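Local coordinates for protein sawadee homeodomain homolog 1 (Arabidopsis thaliana, PDB 4IUP) that binds methylated histone H3 peptides through its SAWADEE domain and acts in RNA-directed DNA methylation alongside RNA polymerase IV, at residues 83-97 / 109-121. The protein carries 2 engineered substitutions. Numbering follows the deposited sequence.
Sequences REDQALYCDGHVMNI and CVFLVRYELDNTE. Engineered in segment 83-97: Met95 (natural residue Leu). With ZN (zinc ion), chain D.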
ATOM      1  N   ARG A  83      -8.552   2.550  12.296  1.00 12.75           N
ATOM      2  CA  ARG A  83      -9.838   3.143  12.680  1.00 20.44           C
ATOM      3  C   ARG A  83     -10.566   2.185  13.598  1.00 20.53           C
ATOM      4  O   ARG A  83     -10.814   1.039  13.216  1.00 21.02           O
ATOM      5  CB  ARG A  83     -10.712   3.403  11.450  1.00 22.62           C
ATOM      6  CG  ARG A  83     -10.210   4.500  10.558  1.00 28.05           C
ATOM      7  CD  ARG A  83     -10.993   4.576   9.266  1.00 27.21           C
ATOM      8  NE  ARG A  83     -10.536   5.711   8.475  1.00 25.93           N
ATOM      9  CZ  ARG A  83     -10.918   5.983   7.232  1.00 28.31           C
ATOM     10  NH1 ARG A  83     -11.785   5.202   6.599  1.00 25.20           N
ATOM     11  NH2 ARG A  83     -10.424   7.050   6.621  1.00 27.04           N
ATOM     12  N   GLU A  84     -10.922   2.659  14.772  1.00 20.69           N
ATOM     13  CA  GLU A  84     -11.525   1.814  15.759  1.00 25.46           C
ATOM     14  C   GLU A  84     -10.552   0.609  15.990  1.00 37.54           C
ATOM     15  O   GLU A  84      -9.386   0.813  16.187  1.00 41.76           O
ATOM     16  CB  GLU A  84     -12.983   1.524  15.336  1.00 24.92           C
ATOM     17  CG  GLU A  84     -13.860   2.816  15.389  1.00 42.03           C
ATOM     18  CD  GLU A  84     -15.353   2.697  14.916  1.00 51.15           C
ATOM     19  OE1 GLU A  84     -15.672   2.121  13.890  1.00 39.29           O
ATOM     20  OE2 GLU A  84     -16.212   3.251  15.611  1.00 59.05           O
ATOM     21  N   ASP A  85     -11.012  -0.622  15.936  1.00 32.98           N
ATOM     22  CA  ASP A  85     -10.022  -1.681  16.076  1.00 40.48           C
ATOM     23  C   ASP A  85      -9.693  -2.345  14.736  1.00 32.15           C
ATOM     24  O   ASP A  85      -9.201  -3.448  14.664  1.00 33.29           O
ATOM     25  CB  ASP A  85     -10.454  -2.715  17.101  1.00 63.79           C
ATOM     26  CG  ASP A  85     -11.592  -3.531  16.623  1.00 77.63           C
ATOM     27  OD1 ASP A  85     -12.493  -2.953  15.999  1.00 80.28           O
ATOM     28  OD2 ASP A  85     -11.566  -4.756  16.848  1.00 83.65           O
ATOM     29  N   GLN A  86      -9.976  -1.633  13.685  1.00 14.48           N
ATOM     30  CA  GLN A  86      -9.680  -2.039  12.326  1.00 18.01           C
ATOM     31  C   GLN A  86      -8.366  -1.378  11.912  1.00 19.04           C
ATOM     32  O   GLN A  86      -8.154  -0.191  12.165  1.00 18.17           O
ATOM     33  CB  GLN A  86     -10.833  -1.591  11.428  1.00 27.65           C
ATOM     34  CG  GLN A  86     -10.696  -1.823   9.942  1.00 29.42           C
ATOM     35  CD  GLN A  86     -11.923  -1.325   9.199  1.00 25.58           C
ATOM     36  OE1 GLN A  86     -11.835  -0.423   8.364  1.00 28.41           O
ATOM     37  NE2 GLN A  86     -13.084  -1.890   9.525  1.00 18.65           N
ATOM     38  N   ALA A  87      -7.478  -2.156  11.307  1.00 16.42           N
ATOM     39  CA  ALA A  87      -6.203  -1.629  10.833  1.00 17.69           C
ATOM     40  C   ALA A  87      -5.876  -2.222   9.466  1.00 18.12           C
ATOM     41  O   ALA A  87      -5.499  -3.393   9.358  1.00 21.72           O
ATOM     42  CB  ALA A  87      -5.106  -1.924  11.839  1.00 20.05           C
ATOM     43  N   LEU A  88      -6.048  -1.411   8.426  1.00 11.45           N
ATOM     44  CA  LEU A  88      -5.864  -1.853   7.042  1.00  8.25           C
ATOM     45  C   LEU A  88      -4.750  -1.067   6.353  1.00  8.91           C
ATOM     46  O   LEU A  88      -4.503   0.088   6.696  1.00 13.93           O
ATOM     47  CB  LEU A  88      -7.175  -1.689   6.260  1.00  8.22           C
ATOM     48  CG  LEU A  88      -8.417  -2.379   6.839  1.00 13.52           C
ATOM     49  CD1 LEU A  88      -9.665  -1.946   6.079  1.00 18.52           C
ATOM     50  CD2 LEU A  88      -8.264  -3.901   6.825  1.00 16.23           C
ATOM     51  N   TYR A  89      -4.069  -1.702   5.406  1.00  3.70           N
ATOM     52  CA  TYR A  89      -3.104  -1.004   4.564  1.00  5.24           C
ATOM     53  C   TYR A  89      -3.811  -0.694   3.251  1.00  8.75           C
ATOM     54  O   TYR A  89      -4.173  -1.612   2.508  1.00  8.33           O
ATOM     55  CB  TYR A  89      -1.848  -1.856   4.343  1.00 11.54           C
ATOM     56  CG  TYR A  89      -0.971  -2.007   5.574  1.00  9.41           C
ATOM     57  CD1 TYR A  89      -1.259  -2.971   6.545  1.00  9.17           C
ATOM     58  CD2 TYR A  89       0.144  -1.192   5.764  1.00  4.87           C
ATOM     59  CE1 TYR A  89      -0.455  -3.122   7.683  1.00 11.13           C
ATOM     60  CE2 TYR A  89       0.960  -1.332   6.898  1.00  7.53           C
ATOM     61  CZ  TYR A  89       0.654  -2.298   7.845  1.00 11.38           C
ATOM     62  OH  TYR A  89       1.447  -2.436   8.961  1.00 11.04           O
ATOM     63  N   CYS A  90      -4.006   0.601   2.989  1.00  7.94           N
ATOM     64  CA  CYS A  90      -4.854   1.105   1.907  1.00  5.89           C
ATOM     65  C   CYS A  90      -4.114   2.123   1.053  1.00  7.27           C
ATOM     66  O   CYS A  90      -3.260   2.859   1.550  1.00  9.57           O
ATOM     67  CB  CYS A  90      -6.086   1.820   2.496  1.00 12.09           C
ATOM     68  SG  CYS A  90      -7.065   0.833   3.609  1.00 33.10           S
ATOM     69  N   ASP A  91      -4.478   2.204  -0.222  1.00  6.61           N
ATOM     70  CA  ASP A  91      -3.880   3.195  -1.115  1.00  7.55           C
ATOM     71  C   ASP A  91      -4.387   4.603  -0.827  1.00  9.45           C
ATOM     72  O   ASP A  91      -5.579   4.817  -0.598  1.00  7.54           O
ATOM     73  CB  ASP A  91      -4.140   2.835  -2.580  1.00 14.36           C
ATOM     74  CG  ASP A  91      -3.218   1.735  -3.080  1.00 16.48           C
ATOM     75  OD1 ASP A  91      -2.245   1.390  -2.367  1.00 17.72           O
ATOM     76  OD2 ASP A  91      -3.458   1.219  -4.188  1.00 17.82           O
ATOM     77  N   GLY A  92      -3.465   5.557  -0.837  1.00 11.91           N
ATOM     78  CA  GLY A  92      -3.807   6.965  -0.704  1.00  9.97           C
ATOM     79  C   GLY A  92      -2.865   7.792  -1.554  1.00  9.77           C
ATOM     80  O   GLY A  92      -1.851   7.286  -2.041  1.00 11.36           O
ATOM     81  N   HIS A  93      -3.200   9.062  -1.743  1.00  8.24           N
ATOM     82  CA  HIS A  93      -2.311   9.973  -2.449  1.00  7.51           C
ATOM     83  C   HIS A  93      -1.912  11.107  -1.531  1.00  5.49           C
ATOM     84  O   HIS A  93      -2.743  11.628  -0.795  1.00 11.82           O
ATOM     85  CB  HIS A  93      -2.969  10.506  -3.724  1.00  9.52           C
ATOM     86  CG  HIS A  93      -3.092   9.475  -4.802  1.00 16.99           C
ATOM     87  ND1 HIS A  93      -4.188   8.649  -4.919  1.00 16.24           N
ATOM     88  CD2 HIS A  93      -2.239   9.115  -5.790  1.00 14.92           C
ATOM     89  CE1 HIS A  93      -4.014   7.834  -5.945  1.00 19.83           C
ATOM     90  NE2 HIS A  93      -2.837   8.094  -6.488  1.00 19.02           N
ATOM     91  N   VAL A  94      -0.640  11.487  -1.571  1.00  8.38           N
ATOM     92  CA  VAL A  94      -0.151  12.590  -0.745  1.00  7.03           C
ATOM     93  C   VAL A  94      -0.712  13.903  -1.285  1.00  9.00           C
ATOM     94  O   VAL A  94      -0.530  14.218  -2.464  1.00 10.18           O
ATOM     95  CB  VAL A  94       1.388  12.651  -0.728  1.00  9.19           C
ATOM     96  CG1 VAL A  94       1.864  13.825   0.127  1.00  6.69           C
ATOM     97  CG2 VAL A  94       1.978  11.331  -0.212  1.00 10.01           C
HETATM   98  N   MSE A  95      -1.396  14.655  -0.419  1.00 13.30           N
HETATM   99  CA  MSE A  95      -2.041  15.918  -0.800  1.00 12.80           C
HETATM  100  C   MSE A  95      -1.220  17.133  -0.381  1.00 12.85           C
HETATM  101  O   MSE A  95      -1.248  18.175  -1.040  1.00 10.10           O
HETATM  102  CB  MSE A  95      -3.436  16.028  -0.171  1.00  8.75           C
HETATM  103  CG  MSE A  95      -4.342  14.830  -0.407  1.00 14.17           C
HETATM  104 SE   MSE A  95      -4.537  14.371  -2.299  1.00 28.53          SE
HETATM  105  CE  MSE A  95      -5.525  15.956  -2.886  1.00 20.87           C
ATOM    106  N   ASN A  96      -0.498  16.987   0.727  1.00 11.92           N
ATOM    107  CA  ASN A  96       0.215  18.092   1.360  1.00 15.14           C
ATOM    108  C   ASN A  96       1.312  17.507   2.228  1.00 13.08           C
ATOM    109  O   ASN A  96       1.130  16.437   2.810  1.00 11.23           O
ATOM    110  CB  ASN A  96      -0.757  18.897   2.231  1.00 14.43           C
ATOM    111  CG  ASN A  96      -0.082  20.018   2.977  1.00 25.65           C
ATOM    112  OD1 ASN A  96       0.237  19.887   4.163  1.00 27.83           O
ATOM    113  ND2 ASN A  96       0.154  21.129   2.289  1.00 26.30           N
ATOM    114  N   ILE A  97       2.446  18.201   2.309  1.00  8.24           N
ATOM    115  CA  ILE A  97       3.534  17.795   3.201  1.00  8.95           C
ATOM    116  C   ILE A  97       4.000  18.982   4.039  1.00 14.82           C
ATOM    117  O   ILE A  97       4.420  20.008   3.495  1.00 13.89           O
ATOM    118  CB  ILE A  97       4.742  17.200   2.430  1.00 11.24           C
ATOM    119  CG1 ILE A  97       4.295  16.063   1.510  1.00 11.65           C
ATOM    120  CG2 ILE A  97       5.829  16.708   3.405  1.00 10.08           C
ATOM    121  CD1 ILE A  97       5.342  15.637   0.499  1.00 11.76           C
ATOM    122  N   CYS A 109       8.179  14.826   9.463  1.00 10.79           N
ATOM    123  CA  CYS A 109       7.342  15.451   8.443  1.00  8.65           C
ATOM    124  C   CYS A 109       5.919  14.896   8.551  1.00 14.05           C
ATOM    125  O   CYS A 109       5.719  13.747   8.994  1.00 13.78           O
ATOM    126  CB  CYS A 109       7.914  15.221   7.039  1.00 11.58           C
ATOM    127  SG  CYS A 109       9.571  15.915   6.792  1.00 11.50           S
ATOM    128  N   VAL A 110       4.937  15.719   8.187  1.00  9.92           N
ATOM    129  CA  VAL A 110       3.529  15.315   8.241  1.00  9.68           C
ATOM    130  C   VAL A 110       2.948  15.248   6.826  1.00 10.06           C
ATOM    131  O   VAL A 110       2.945  16.239   6.095  1.00 10.91           O
ATOM    132  CB  VAL A 110       2.678  16.267   9.129  1.00 16.56           C
ATOM    133  CG1 VAL A 110       1.225  15.792   9.200  1.00 18.46           C
ATOM    134  CG2 VAL A 110       3.262  16.374  10.534  1.00 18.06           C
ATOM    135  N   PHE A 111       2.457  14.069   6.459  1.00  6.79           N
ATOM    136  CA  PHE A 111       1.945  13.819   5.120  1.00  8.52           C
ATOM    137  C   PHE A 111       0.432  13.708   5.202  1.00 11.76           C
ATOM    138  O   PHE A 111      -0.090  12.783   5.828  1.00 15.71           O
ATOM    139  CB  PHE A 111       2.547  12.529   4.545  1.00  9.15           C
ATOM    140  CG  PHE A 111       4.060  12.513   4.533  1.00 11.29           C
ATOM    141  CD1 PHE A 111       4.767  12.929   3.404  1.00 11.03           C
ATOM    142  CD2 PHE A 111       4.774  12.080   5.651  1.00 11.46           C
ATOM    143  CE1 PHE A 111       6.166  12.925   3.389  1.00  8.22           C
ATOM    144  CE2 PHE A 111       6.174  12.075   5.653  1.00 13.88           C
ATOM    145  CZ  PHE A 111       6.872  12.493   4.514  1.00 12.75           C
ATOM    146  N   LEU A 112      -0.269  14.665   4.603  1.00  8.88           N
ATOM    147  CA  LEU A 112      -1.722  14.568   4.505  1.00  5.86           C
ATOM    148  C   LEU A 112      -2.040  13.668   3.315  1.00  9.70           C
ATOM    149  O   LEU A 112      -1.651  13.965   2.179  1.00 10.66           O
ATOM    150  CB  LEU A 112      -2.368  15.950   4.347  1.00  9.81           C
ATOM    151  CG  LEU A 112      -3.895  15.983   4.170  1.00 16.28           C
ATOM    152  CD1 LEU A 112      -4.600  15.720   5.487  1.00 16.02           C
ATOM    153  CD2 LEU A 112      -4.340  17.314   3.572  1.00 18.80           C
ATOM    154  N   VAL A 113      -2.716  12.554   3.579  1.00  9.22           N
ATOM    155  CA  VAL A 113      -3.075  11.630   2.509  1.00  5.34           C
ATOM    156  C   VAL A 113      -4.579  11.620   2.305  1.00  9.59           C
ATOM    157  O   VAL A 113      -5.341  11.856   3.243  1.00 10.92           O
ATOM    158  CB  VAL A 113      -2.516  10.179   2.728  1.00 10.48           C
ATOM    159  CG1 VAL A 113      -1.024  10.214   3.064  1.00  9.24           C
ATOM    160  CG2 VAL A 113      -3.291   9.414   3.804  1.00 13.98           C
ATOM    161  N   ARG A 114      -4.992  11.389   1.063  1.00  7.33           N
ATOM    162  CA  ARG A 114      -6.391  11.175   0.748  1.00  7.31           C
ATOM    163  C   ARG A 114      -6.551   9.742   0.271  1.00  9.27           C
ATOM    164  O   ARG A 114      -5.941   9.338  -0.726  1.00  9.40           O
ATOM    165  CB  ARG A 114      -6.858  12.142  -0.335  1.00  9.41           C
ATOM    166  CG  ARG A 114      -8.335  12.012  -0.677  1.00 16.75           C
ATOM    167  CD  ARG A 114      -8.750  13.075  -1.686  1.00 27.36           C
ATOM    168  NE  ARG A 114      -8.714  14.421  -1.114  1.00 25.57           N
ATOM    169  CZ  ARG A 114      -9.211  15.502  -1.713  1.00 29.67           C
ATOM    170  NH1 ARG A 114      -9.793  15.405  -2.902  1.00 27.27           N
ATOM    171  NH2 ARG A 114      -9.127  16.685  -1.121  1.00 26.68           N
ATOM    172  N   TYR A 115      -7.362   8.979   0.997  1.00 11.36           N
ATOM    173  CA  TYR A 115      -7.590   7.574   0.672  1.00 11.47           C
ATOM    174  C   TYR A 115      -8.381   7.413  -0.611  1.00 17.34           C
ATOM    175  O   TYR A 115      -9.386   8.092  -0.827  1.00 16.24           O
ATOM    176  CB  TYR A 115      -8.280   6.854   1.832  1.00  9.73           C
ATOM    177  CG  TYR A 115      -7.375   6.724   3.027  1.00 11.68           C
ATOM    178  CD1 TYR A 115      -6.255   5.890   2.986  1.00 12.12           C
ATOM    179  CD2 TYR A 115      -7.627   7.439   4.199  1.00 13.63           C
ATOM    180  CE1 TYR A 115      -5.410   5.771   4.078  1.00 13.82           C
ATOM    181  CE2 TYR A 115      -6.784   7.323   5.302  1.00 13.93           C
ATOM    182  CZ  TYR A 115      -5.678   6.491   5.230  1.00 11.58           C
ATOM    183  OH  TYR A 115      -4.849   6.369   6.318  1.00 13.70           O
ATOM    184  N   GLU A 116      -7.908   6.529  -1.448  1.00 14.47           N
ATOM    185  CA  GLU A 116      -8.480   6.343  -2.739  1.00 17.63           C
ATOM    186  C   GLU A 116      -9.953   5.866  -2.680  1.00 27.52           C
ATOM    187  O   GLU A 116     -10.788   6.394  -3.376  1.00 24.61           O
ATOM    188  CB  GLU A 116      -7.581   5.408  -3.510  1.00 27.95           C
ATOM    189  CG  GLU A 116      -7.666   5.556  -4.981  1.00 42.26           C
ATOM    190  CD  GLU A 116      -6.824   4.575  -5.710  1.00 54.16           C
ATOM    191  OE1 GLU A 116      -6.975   3.367  -5.469  1.00 53.98           O
ATOM    192  OE2 GLU A 116      -6.006   5.012  -6.520  1.00 59.43           O
ATOM    193  N   LEU A 117     -10.252   4.902  -1.810  1.00 24.77           N
ATOM    194  CA  LEU A 117     -11.567   4.258  -1.768  1.00 30.54           C
ATOM    195  C   LEU A 117     -12.709   5.154  -1.274  1.00 32.02           C
ATOM    196  O   LEU A 117     -13.693   5.356  -1.986  1.00 36.78           O
ATOM    197  CB  LEU A 117     -11.515   2.961  -0.946  1.00 24.82           C
ATOM    198  CG  LEU A 117     -12.829   2.192  -0.745  1.00 33.08           C
ATOM    199  CD1 LEU A 117     -13.275   1.498  -2.035  1.00 37.38           C
ATOM    200  CD2 LEU A 117     -12.699   1.189   0.397  1.00 33.71           C
ATOM    201  N   ASP A 118     -12.587   5.667  -0.052  1.00 26.41           N
ATOM    202  CA  ASP A 118     -13.680   6.410   0.578  1.00 27.59           C
ATOM    203  C   ASP A 118     -13.446   7.915   0.580  1.00 28.04           C
ATOM    204  O   ASP A 118     -14.226   8.671   1.168  1.00 26.89           O
ATOM    205  CB  ASP A 118     -13.940   5.894   2.001  1.00 28.88           C
ATOM    206  CG  ASP A 118     -12.728   6.018   2.911  1.00 31.20           C
ATOM    207  OD1 ASP A 118     -11.798   6.798   2.600  1.00 23.53           O
ATOM    208  OD2 ASP A 118     -12.712   5.329   3.955  1.00 40.59           O
ATOM    209  N   ASN A 119     -12.337   8.313  -0.020  1.00 27.06           N
ATOM    210  CA  ASN A 119     -12.015   9.694  -0.271  1.00 26.97           C
ATOM    211  C   ASN A 119     -11.747  10.539   0.982  1.00 22.25           C
ATOM    212  O   ASN A 119     -11.672  11.738   0.915  1.00 27.94           O
ATOM    213  CB  ASN A 119     -13.136  10.287  -1.077  1.00 34.07           C
ATOM    214  CG  ASN A 119     -12.698  11.434  -1.883  1.00 33.39           C
ATOM    215  OD1 ASN A 119     -11.558  11.512  -2.283  1.00 30.14           O
ATOM    216  ND2 ASN A 119     -13.617  12.353  -2.133  1.00 33.50           N
ATOM    217  N   THR A 120     -11.582   9.879   2.109  1.00 13.61           N
ATOM    218  CA  THR A 120     -11.317  10.545   3.381  1.00 12.59           C
ATOM    219  C   THR A 120      -9.849  10.946   3.482  1.00 13.06           C
ATOM    220  O   THR A 120      -9.006  10.427   2.742  1.00 14.53           O
ATOM    221  CB  THR A 120     -11.683   9.651   4.585  1.00 23.96           C
ATOM    222  OG1 THR A 120     -10.943   8.426   4.513  1.00 23.01           O
ATOM    223  CG2 THR A 120     -13.177   9.346   4.595  1.00 25.29           C
ATOM    224  N   GLU A 121      -9.545  11.862   4.399  1.00 13.52           N
ATOM    225  CA  GLU A 121      -8.171  12.336   4.565  1.00 17.00           C
ATOM    226  C   GLU A 121      -7.637  12.089   5.973  1.00 20.58           C
ATOM    227  O   GLU A 121      -8.401  12.050   6.942  1.00 20.08           O
ATOM    228  CB  GLU A 121      -8.055  13.816   4.179  1.00 15.62           C
ATOM    229  CG  GLU A 121      -8.240  14.064   2.689  1.00 21.01           C
ATOM    230  CD  GLU A 121      -8.040  15.513   2.286  1.00 29.44           C
ATOM    231  OE1 GLU A 121      -8.201  16.407   3.142  1.00 24.93           O
ATOM    232  OE2 GLU A 121      -7.717  15.758   1.103  1.00 32.59           O
TER
HETATM  233 ZN    ZN D 302      10.988  14.066   6.910  1.00 12.79          ZN
HETATM  234  O   HOH W   1      -8.066   3.282  -0.347  1.00 18.89           O
HETATM  235  O   HOH W   2      -5.867   0.438  -4.228  1.00 27.30           O
HETATM  236  O   HOH W   3      -4.287   2.670  -6.538  1.00 34.14           O
HETATM  237  O   HOH W   4      -6.289   9.254  -3.394  1.00 21.59           O
HETATM  238  O   HOH W   5       0.566  17.955   6.030  1.00 20.42           O
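His93 and Arg114 exchange two backbone hydrogen bonds at the middle of an antiparallel beta hairpin, strands 86-97 and 110-115, in the tandem-tudor SAWADEE domain. Toward the connecting loop the pairing slips by one residue: Met95 N bonds to Leu112 O at 2.7 Å while Leu112 N bonds to Asn96 O, so Met95 and Asn96 both face Leu112 in a classic beta bulge. Beyond it Ile97 lies across Phe111, its CG1 3.7 Å from ring atom CD1; with CG1 beside the backbone N (chi1 -54°) and CG2 anti to it, both branches touch that ring. Met95, an engineered selenomethionine, curls back over Arg114. Bends at chi2 and chi3 bring its CE above the centre of the guanidinium face, 3.8 Å from the plane. Arg114 itself is held by Glu121, whose OE2 takes NE and NH2 together in a side-on salt bridge.

Arg83, the last residue of strand 76-83 before the type II' turn to Gln86, reaches with an extended chain to the turn after strand 110-115. Its NH1 meets the syn side of Asp118 OD2 at 2.8 Å, the oxygen lying 3° out of the guanidinium plane, and NH2 bonds to Thr120 OG1 at 2.6 Å. The second oxygen of Asp118 fixes this threonine: OD1 accepts from Thr120 N, an Asx turn, and from its hydroxyl, both from the same face of the carboxylate.

Glu116 N gives a straight hydrogen bond of 3.0 Å to Asp91 O. The carboxylate oxygens Asp91 OD2 and Glu116 OE1 lie 4.3 Å apart, a repulsion that the salt bridge from Asp91 OD1 to Arg57 probably offsets. Just ahead of strand 110-115, Cys109 joins Cys68, His102 and Cys107 in the zinc site, its SG 2.3 Å from the zinc ion.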